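Local coordinates for maltose operon transcriptional repressor (Staphylococcus aureus subsp. aureus Mu50, PDB 3HCW), which probably represses transcription of the maltose operon by binding DNA, presumably in response to an effector sensed by its periplasmic-binding-protein-like domain, at residues P93-G98 and S256-I261; N29-I34 and I73-K78; I104-T109 and V269-I274. One frame throughout, in Å; residues are numbered along the deposited sequence.

Contact 1: residues P93-G98 and S256-I261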
loop_
_atom_site.group_PDB
_atom_site.type_symbol
_atom_site.label_atom_id
_atom_site.label_comp_id
_atom_site.label_asym_id
_atom_site.label_seq_id
_atom_site.Cartn_x
_atom_site.Cartn_y
_atom_site.Cartn_z
ATOM N N PRO A 93 29.230 -4.849 9.075
ATOM C CA PRO A 93 29.104 -4.831 7.613
ATOM C C PRO A 93 27.727 -4.320 7.217
ATOM O O PRO A 93 26.738 -4.674 7.870
ATOM C CB PRO A 93 29.233 -6.311 7.229
ATOM C CG PRO A 93 29.916 -6.954 8.386
ATOM C CD PRO A 93 29.385 -6.225 9.581
ATOM N N PHE A 94 27.663 -3.475 6.186
ATOM C CA PHE A 94 26.377 -2.941 5.727
ATOM C C PHE A 94 26.293 -2.544 4.254
ATOM O O PHE A 94 27.301 -2.387 3.575
ATOM C CB PHE A 94 25.849 -1.809 6.637
ATOM C CG PHE A 94 26.684 -0.560 6.637
ATOM C CD1 PHE A 94 27.748 -0.420 7.524
ATOM C CD2 PHE A 94 26.374 0.501 5.796
ATOM C CE1 PHE A 94 28.514 0.739 7.552
ATOM C CE2 PHE A 94 27.137 1.669 5.818
ATOM C CZ PHE A 94 28.207 1.787 6.700
ATOM N N ILE A 95 25.054 -2.402 3.789
ATOM C CA ILE A 95 24.728 -1.812 2.496
ATOM C C ILE A 95 23.895 -0.566 2.776
ATOM O O ILE A 95 23.235 -0.482 3.812
ATOM C CB ILE A 95 23.969 -2.839 1.576
ATOM C CG1 ILE A 95 24.875 -3.324 0.459
ATOM C CG2 ILE A 95 22.774 -2.239 0.890
ATOM C CD1 ILE A 95 26.055 -4.084 0.923
ATOM N N VAL A 96 23.952 0.413 1.878
ATOM C CA VAL A 96 23.054 1.554 1.949
ATOM C C VAL A 96 22.228 1.605 0.680
ATOM O O VAL A 96 22.763 1.536 -0.424
ATOM C CB VAL A 96 23.815 2.885 2.132
ATOM C CG1 VAL A 96 22.843 4.064 2.229
ATOM C CG2 VAL A 96 24.706 2.833 3.370
ATOM N N ILE A 97 20.919 1.699 0.831
ATOM C CA ILE A 97 20.094 2.031 -0.302
ATOM C C ILE A 97 19.960 3.554 -0.358
ATOM O O ILE A 97 19.289 4.167 0.483
ATOM C CB ILE A 97 18.743 1.313 -0.276
ATOM C CG1 ILE A 97 18.975 -0.200 -0.224
ATOM C CG2 ILE A 97 17.920 1.690 -1.503
ATOM C CD1 ILE A 97 17.726 -1.017 -0.382
ATOM N N GLY A 98 20.644 4.145 -1.342
ATOM C CA GLY A 98 20.663 5.592 -1.559
ATOM C C GLY A 98 21.994 6.070 -2.118
ATOM O O GLY A 98 22.795 5.266 -2.611
ATOM N N SER A 256 21.497 -9.254 -2.676
ATOM C CA SER A 256 22.652 -9.898 -3.311
ATOM C C SER A 256 23.991 -9.330 -2.848
ATOM O O SER A 256 24.906 -10.096 -2.547
ATOM C CB SER A 256 22.539 -9.806 -4.826
ATOM O OG SER A 256 21.444 -10.586 -5.270
ATOM N N ALA A 257 24.089 -7.997 -2.785
ATOM C CA ALA A 257 25.319 -7.307 -2.366
ATOM C C ALA A 257 25.758 -7.690 -0.957
ATOM O O ALA A 257 26.922 -7.998 -0.742
ATOM C CB ALA A 257 25.160 -5.794 -2.457
ATOM N N ILE A 258 24.826 -7.674 -0.007
ATOM C CA ILE A 258 25.157 -7.941 1.394
ATOM C C ILE A 258 25.576 -9.407 1.603
ATOM O O ILE A 258 26.492 -9.686 2.382
ATOM C CB ILE A 258 24.028 -7.468 2.362
ATOM C CG1 ILE A 258 24.518 -7.393 3.816
ATOM C CG2 ILE A 258 22.762 -8.317 2.212
ATOM C CD1 ILE A 258 25.741 -6.468 4.047
ATOM N N LEU A 259 24.933 -10.312 0.859
ATOM C CA LEU A 259 25.261 -11.734 0.835
ATOM C C LEU A 259 26.663 -11.966 0.306
ATOM O O LEU A 259 27.396 -12.807 0.829
ATOM C CB LEU A 259 24.266 -12.486 -0.045
ATOM C CG LEU A 259 23.102 -13.266 0.574
ATOM C CD1 LEU A 259 22.597 -12.676 1.894
ATOM C CD2 LEU A 259 21.972 -13.420 -0.454
ATOM N N ASN A 260 27.027 -11.203 -0.722
ATOM C CA ASN A 260 28.343 -11.286 -1.339
ATOM C C ASN A 260 29.428 -10.745 -0.411
ATOM O O ASN A 260 30.520 -11.303 -0.339
ATOM C CB ASN A 260 28.361 -10.565 -2.692
ATOM C CG ASN A 260 27.589 -11.321 -3.793
ATOM O OD1 ASN A 260 27.490 -10.841 -4.921
ATOM N ND2 ASN A 260 27.039 -12.490 -3.466
ATOM N N ILE A 261 29.110 -9.673 0.311
ATOM C CA ILE A 261 30.003 -9.138 1.332
ATOM C C ILE A 261 30.254 -10.177 2.447
ATOM O O ILE A 261 31.396 -10.391 2.852
ATOM C CB ILE A 261 29.498 -7.769 1.871
ATOM C CG1 ILE A 261 29.588 -6.718 0.758
ATOM C CG2 ILE A 261 30.286 -7.320 3.104
ATOM C CD1 ILE A 261 29.533 -5.276 1.217
#
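F94 turns its ring to the face of strand 94-97 that looks away from helix 256-261, where the ring stacks with that of F108 and carries V96 CG2 at its edge, in plane. The backbone of the same residue serves the opposite layer: F94 CA lies 4.0 Å from I258 CD1. This division of labour illustrates the three-layer α/β sandwich of the periplasmic-binding-protein-like fold, in which an inner strand of the sheet alternates its side chains between helices on its two faces. Here the helical layer is helix 247-263, running nearly antiparallel to the strand (162°), with the two short axes 8.3 Å apart at their closest.

I95 carries most of the contact from the strand. Its CD1 rests among three methyls on one side of the helix, from A257, I258 and I261, with A257 CB at 3.9 Å and I261 CD1 at 3.7 Å, while I258 CD1 approaches it at 3.9 Å. A first torsion of -108° carries CD1 to the helix, and the close surroundings may hold it off the staggered position. I258 leaves the helix at a slant and then bends in: with CG1 trans to the backbone N (chi1 -165°), its CD1 drops onto the strand backbone between F94 and I95. On its other flanks I258 touches A71 and I73 of the neighbouring strand. Just ahead of the strand, P93 packs more loosely, its CB 4.4 Å from I261 CG2.

Contact 2: residues N29-I34 and I73-K78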
loop_
_atom_site.group_PDB
_atom_site.type_symbol
_atom_site.label_atom_id
_atom_site.label_comp_id
_atom_site.label_asym_id
_atom_site.label_seq_id
_atom_site.Cartn_x
_atom_site.Cartn_y
_atom_site.Cartn_z
ATOM N N ASN A 29 7.879 -2.983 -1.595
ATOM C CA ASN A 29 8.622 -3.649 -2.652
ATOM C C ASN A 29 10.122 -3.804 -2.393
ATOM O O ASN A 29 10.703 -4.825 -2.758
ATOM C CB ASN A 29 8.330 -2.995 -3.995
ATOM C CG ASN A 29 6.890 -3.195 -4.425
ATOM O OD1 ASN A 29 6.359 -4.293 -4.317
ATOM N ND2 ASN A 29 6.250 -2.135 -4.904
ATOM N N VAL A 30 10.745 -2.817 -1.751
ATOM C CA VAL A 30 12.179 -2.920 -1.428
ATOM C C VAL A 30 12.414 -4.068 -0.441
ATOM O O VAL A 30 13.251 -4.946 -0.700
ATOM C CB VAL A 30 12.793 -1.579 -0.928
ATOM C CG1 VAL A 30 14.182 -1.788 -0.426
ATOM C CG2 VAL A 30 12.858 -0.568 -2.058
ATOM N N LEU A 31 11.644 -4.080 0.650
ATOM C CA LEU A 31 11.692 -5.169 1.639
ATOM C C LEU A 31 11.361 -6.552 1.051
ATOM O O LEU A 31 12.027 -7.515 1.383
ATOM C CB LEU A 31 10.809 -4.866 2.856
ATOM C CG LEU A 31 11.150 -3.638 3.716
ATOM C CD1 LEU A 31 10.050 -3.374 4.752
ATOM C CD2 LEU A 31 12.498 -3.767 4.393
ATOM N N LEU A 32 10.353 -6.647 0.180
ATOM C CA LEU A 32 10.094 -7.895 -0.567
ATOM C C LEU A 32 11.294 -8.328 -1.426
ATOM O O LEU A 32 11.680 -9.506 -1.437
ATOM C CB LEU A 32 8.840 -7.760 -1.445
ATOM C CG LEU A 32 8.380 -8.981 -2.254
ATOM C CD1 LEU A 32 7.830 -10.075 -1.351
ATOM C CD2 LEU A 32 7.339 -8.586 -3.274
ATOM N N GLY A 33 11.881 -7.369 -2.140
ATOM C CA GLY A 33 13.089 -7.609 -2.909
ATOM C C GLY A 33 14.223 -8.131 -2.043
ATOM O O GLY A 33 14.847 -9.142 -2.386
ATOM N N ILE A 34 14.485 -7.461 -0.915
ATOM C CA ILE A 34 15.533 -7.917 0.001
ATOM C C ILE A 34 15.249 -9.313 0.566
ATOM O O ILE A 34 16.102 -10.195 0.500
ATOM C CB ILE A 34 15.739 -6.950 1.186
ATOM C CG1 ILE A 34 16.297 -5.618 0.701
ATOM C CG2 ILE A 34 16.693 -7.583 2.239
ATOM C CD1 ILE A 34 15.889 -4.456 1.527
ATOM N N ILE A 73 21.209 -3.449 6.216
ATOM C CA ILE A 73 20.951 -2.716 4.990
ATOM C C ILE A 73 20.204 -1.465 5.432
ATOM O O ILE A 73 19.075 -1.571 5.922
ATOM C CB ILE A 73 20.097 -3.542 3.984
ATOM C CG1 ILE A 73 20.818 -4.831 3.555
ATOM C CG2 ILE A 73 19.741 -2.710 2.764
ATOM C CD1 ILE A 73 20.030 -5.671 2.556
ATOM N N LEU A 74 20.848 -0.298 5.319
ATOM C CA LEU A 74 20.180 0.987 5.592
ATOM C C LEU A 74 19.295 1.344 4.410
ATOM O O LEU A 74 19.784 1.495 3.291
ATOM C CB LEU A 74 21.186 2.116 5.812
ATOM C CG LEU A 74 22.233 1.998 6.920
ATOM C CD1 LEU A 74 23.023 3.275 7.011
ATOM C CD2 LEU A 74 21.574 1.724 8.230
ATOM N N LEU A 75 17.997 1.484 4.660
ATOM C CA LEU A 75 17.023 1.735 3.596
ATOM C C LEU A 75 16.818 3.222 3.272
ATOM O O LEU A 75 15.795 3.597 2.701
ATOM C CB LEU A 75 15.671 1.120 3.934
ATOM C CG LEU A 75 15.313 -0.371 3.930
ATOM C CD1 LEU A 75 14.078 -0.557 3.059
ATOM C CD2 LEU A 75 16.391 -1.260 3.442
ATOM N N TYR A 76 17.792 4.055 3.628
ATOM C CA TYR A 76 17.773 5.476 3.296
ATOM C C TYR A 76 19.206 6.007 3.288
ATOM O O TYR A 76 20.109 5.362 3.809
ATOM C CB TYR A 76 16.912 6.258 4.302
ATOM C CG TYR A 76 17.489 6.278 5.694
ATOM C CD1 TYR A 76 17.173 5.279 6.614
ATOM C CD2 TYR A 76 18.357 7.298 6.094
ATOM C CE1 TYR A 76 17.713 5.293 7.890
ATOM C CE2 TYR A 76 18.901 7.316 7.356
ATOM C CZ TYR A 76 18.573 6.314 8.247
ATOM O OH TYR A 76 19.107 6.348 9.499
ATOM N N SER A 77 19.401 7.188 2.706
ATOM C CA SER A 77 20.691 7.875 2.743
ATOM C C SER A 77 20.513 9.295 3.277
ATOM O O SER A 77 19.638 10.037 2.821
ATOM C CB SER A 77 21.317 7.909 1.347
ATOM O OG SER A 77 22.611 8.482 1.374
ATOM N N LYS A 78 21.331 9.662 4.258
ATOM C CA LYS A 78 21.336 11.026 4.776
ATOM C C LYS A 78 22.745 11.432 5.184
ATOM O O LYS A 78 23.517 10.608 5.689
ATOM C CB LYS A 78 20.350 11.187 5.940
ATOM C CG LYS A 78 19.886 12.626 6.168
ATOM C CD LYS A 78 18.520 12.687 6.838
ATOM C CE LYS A 78 18.124 14.124 7.139
ATOM N NZ LYS A 78 16.727 14.238 7.643
#
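The 2.8 Å backbone hydrogen bond from I34 N to V30 O places these two residues one helical turn apart, so that both direct their side chains at residues 73-75. Such spacing is the usual way a helix presents a ridge to a sheet, and here the strand end replies with I73 and L75.

L75 is the residue on which three helix side chains converge, each branch taking different partners. Its CD1 touches V30 CG1, at 3.7 Å, and L31 CD2, at 3.8 Å, which come from directions about a right angle apart; V30 and L75 lie alongside each other, pointing opposite ways, whereas L31 leans in from a backbone position that faces along the helix flank. The other branch, L75 CD2, meets I34 CD1 at 3.8 Å. I34 and I73 instead approach tip to tip, I73 CD1 coming to 3.9 Å from I34 CG2. That methyl of I34 stands trans to its own backbone N, because CG1 takes the place beside the N (chi1 -67°) and runs on to L75. One isoleucine thereby serves two partners, and the contact is apolar throughout and largely buried.

On the outer side of the helix, N29 hydrogen-bonds to R22 and E19 of the second subunit. Helix 25-39, linking the adjacent parallel strands 9-13 and 44-47, thus lies between sheet and partner subunit, a β-α-β crossover unit of the Rossmann-like sheet found in periplasmic-binding-protein-like domains.

Contact 3: residues I104-T109 and V269-I274; sequences IDHQFT and VIELVI
The entry to strand 272-280, which runs parallel to strand 110-113 in the sheet, is fastened to the 3-10 turn and loop ahead of that neighbour by a His-carboxylate hydrogen bond between H106 and E271. H106 ND1 donates to E271 OE2 over 2.7 Å, nearly straight at 167°. The oxygen lies in the imidazole plane, at the ring edge, yet the donor reaches it from above the carboxylate plane, 45° out of it. The glutamate CB leads away from the loop, but CG swings beside the backbone N and the extended chain beyond it reaches the histidine, with E271 CG passing 3.4 Å from H106 O.

A second anchor sits at T109, whose hydroxyl OG1 gives its hydrogen to I270 O at 2.7 Å. The C=O...donor angle is 143°, with the hydroxyl tilted out of the carbonyl plane. OG1 lies beside the backbone N and trans to the carbonyl carbon, which aims it across the gap. Between the anchors, V269 CG1 packs 3.4 Å from Q107 O, and a water bridges the two backbones, 2.6 Å from D105 O and 2.7 Å from E271 O.

Beyond these bonds the backbone of E271 pairs with H110, where regular sheet pairing begins. Because one member of the histidine pair is an acid, the carboxylate would probably favour a protonated imidazole, giving this exposed tie some ionic character and perhaps some sensitivity to pH.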
loop_
_atom_site.group_PDB
_atom_site.type_symbol
_atom_site.label_atom_id
_atom_site.label_comp_id
_atom_site.label_asym_id
_atom_site.label_seq_id
_atom_site.Cartn_x
_atom_site.Cartn_y
_atom_site.Cartn_z
ATOM N N ILE A 104 34.307 8.517 3.226
ATOM C CA ILE A 104 34.246 7.150 3.773
ATOM C C ILE A 104 33.260 6.239 3.029
ATOM O O ILE A 104 33.407 5.020 3.055
ATOM C CB ILE A 104 33.968 7.120 5.304
ATOM C CG1 ILE A 104 32.701 7.922 5.647
ATOM C CG2 ILE A 104 35.202 7.604 6.072
ATOM C CD1 ILE A 104 32.321 7.938 7.128
ATOM N N ASP A 105 32.285 6.845 2.346
ATOM C CA ASP A 105 31.294 6.120 1.545
ATOM C C ASP A 105 31.883 5.316 0.386
ATOM O O ASP A 105 31.217 4.429 -0.148
ATOM C CB ASP A 105 30.217 7.072 1.027
ATOM C CG ASP A 105 29.117 7.304 2.033
ATOM O OD1 ASP A 105 28.683 8.463 2.178
ATOM O OD2 ASP A 105 28.674 6.328 2.678
ATOM N N HIS A 106 33.128 5.625 0.016
ATOM C CA HIS A 106 33.903 4.826 -0.938
ATOM C C HIS A 106 34.109 3.376 -0.473
ATOM O O HIS A 106 34.230 2.463 -1.294
ATOM C CB HIS A 106 35.268 5.481 -1.195
ATOM C CG HIS A 106 35.203 6.729 -2.025
ATOM N ND1 HIS A 106 34.669 6.752 -3.295
ATOM C CD2 HIS A 106 35.628 7.990 -1.775
ATOM C CE1 HIS A 106 34.750 7.976 -3.784
ATOM N NE2 HIS A 106 35.326 8.748 -2.880
ATOM N N GLN A 107 34.142 3.181 0.846
ATOM C CA GLN A 107 34.331 1.864 1.454
ATOM C C GLN A 107 33.066 1.005 1.432
ATOM O O GLN A 107 33.147 -0.224 1.483
ATOM C CB GLN A 107 34.819 2.003 2.907
ATOM C CG GLN A 107 36.071 2.862 3.106
ATOM C CD GLN A 107 37.209 2.477 2.173
ATOM O OE1 GLN A 107 37.643 3.277 1.344
ATOM N NE2 GLN A 107 37.688 1.243 2.297
ATOM N N PHE A 108 31.905 1.655 1.360
ATOM C CA PHE A 108 30.623 0.983 1.570
ATOM C C PHE A 108 29.745 0.962 0.327
ATOM O O PHE A 108 29.493 2.002 -0.276
ATOM C CB PHE A 108 29.896 1.619 2.756
ATOM C CG PHE A 108 30.735 1.666 4.001
ATOM C CD1 PHE A 108 30.976 0.503 4.734
ATOM C CD2 PHE A 108 31.323 2.859 4.418
ATOM C CE1 PHE A 108 31.776 0.531 5.876
ATOM C CE2 PHE A 108 32.129 2.902 5.558
ATOM C CZ PHE A 108 32.355 1.738 6.292
ATOM N N THR A 109 29.305 -0.234 -0.057
ATOM C CA THR A 109 28.444 -0.406 -1.224
ATOM C C THR A 109 27.118 0.335 -1.076
ATOM O O THR A 109 26.436 0.208 -0.055
ATOM C CB THR A 109 28.200 -1.903 -1.526
ATOM O OG1 THR A 109 29.442 -2.500 -1.902
ATOM C CG2 THR A 109 27.219 -2.091 -2.682
ATOM N N VAL A 269 35.217 -4.223 -3.134
ATOM C CA VAL A 269 34.120 -3.251 -3.012
ATOM C C VAL A 269 33.547 -2.752 -4.351
ATOM O O VAL A 269 34.268 -2.197 -5.187
ATOM C CB VAL A 269 34.535 -2.020 -2.153
ATOM C CG1 VAL A 269 33.307 -1.228 -1.724
ATOM C CG2 VAL A 269 35.343 -2.447 -0.929
ATOM N N ILE A 270 32.247 -2.970 -4.541
ATOM C CA ILE A 270 31.496 -2.327 -5.607
ATOM C C ILE A 270 30.936 -1.060 -4.977
ATOM O O ILE A 270 30.088 -1.148 -4.106
ATOM C CB ILE A 270 30.319 -3.212 -6.118
ATOM C CG1 ILE A 270 30.777 -4.646 -6.446
ATOM C CG2 ILE A 270 29.616 -2.544 -7.300
ATOM C CD1 ILE A 270 31.615 -4.798 -7.724
ATOM N N GLU A 271 31.419 0.108 -5.399
ATOM C CA GLU A 271 31.082 1.376 -4.728
ATOM C C GLU A 271 29.626 1.822 -4.875
ATOM O O GLU A 271 29.043 2.351 -3.920
ATOM C CB GLU A 271 32.004 2.504 -5.193
ATOM C CG GLU A 271 33.384 2.497 -4.556
ATOM C CD GLU A 271 34.165 3.788 -4.815
ATOM O OE1 GLU A 271 35.402 3.712 -4.987
ATOM O OE2 GLU A 271 33.548 4.877 -4.843
ATOM N N LEU A 272 29.046 1.609 -6.059
ATOM C CA LEU A 272 27.718 2.130 -6.378
ATOM C C LEU A 272 27.049 1.296 -7.454
ATOM O O LEU A 272 27.618 1.083 -8.523
ATOM C CB LEU A 272 27.807 3.599 -6.816
ATOM C CG LEU A 272 26.542 4.411 -7.134
ATOM C CD1 LEU A 272 25.549 4.423 -5.992
ATOM C CD2 LEU A 272 26.919 5.833 -7.498
ATOM N N VAL A 273 25.853 0.799 -7.158
ATOM C CA VAL A 273 25.092 0.041 -8.142
ATOM C C VAL A 273 23.905 0.910 -8.535
ATOM O O VAL A 273 23.149 1.364 -7.671
ATOM C CB VAL A 273 24.627 -1.346 -7.609
ATOM C CG1 VAL A 273 23.795 -2.090 -8.655
ATOM C CG2 VAL A 273 25.829 -2.207 -7.169
ATOM N N ILE A 274 23.765 1.168 -9.833
ATOM C CA ILE A 274 22.700 2.031 -10.327
ATOM C C ILE A 274 21.618 1.199 -11.043
ATOM O O ILE A 274 21.909 0.426 -11.955
ATOM C CB ILE A 274 23.275 3.185 -11.201
ATOM C CG1 ILE A 274 24.171 4.117 -10.356
ATOM C CG2 ILE A 274 22.163 3.976 -11.910
ATOM C CD1 ILE A 274 23.436 5.136 -9.446
HETATM O O HOH W 1 29.735 4.286 -2.243
#

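In the fold
Contacts 1 and 2 bring two helices, 247-263 and 25-39, against neighbouring parallel strands of one mixed sheet, and both rely on methyl packing; contact 2 is buried, contact 1 only partly so. They meet directly, since I97 N and L74 O lie 2.7 Å apart and I95 packs on I73. Contact 3 belongs to the surface at the next positions of the sheet, and its chemistry changes accordingly to side-chain hydrogen bonds and a bridging water. It adjoins contact 1 through T109 and through F108, while about 6 Å separates its nearest atoms from those of contact 2. Apolar side chains join the layers, while polar bonds dominate at the surface.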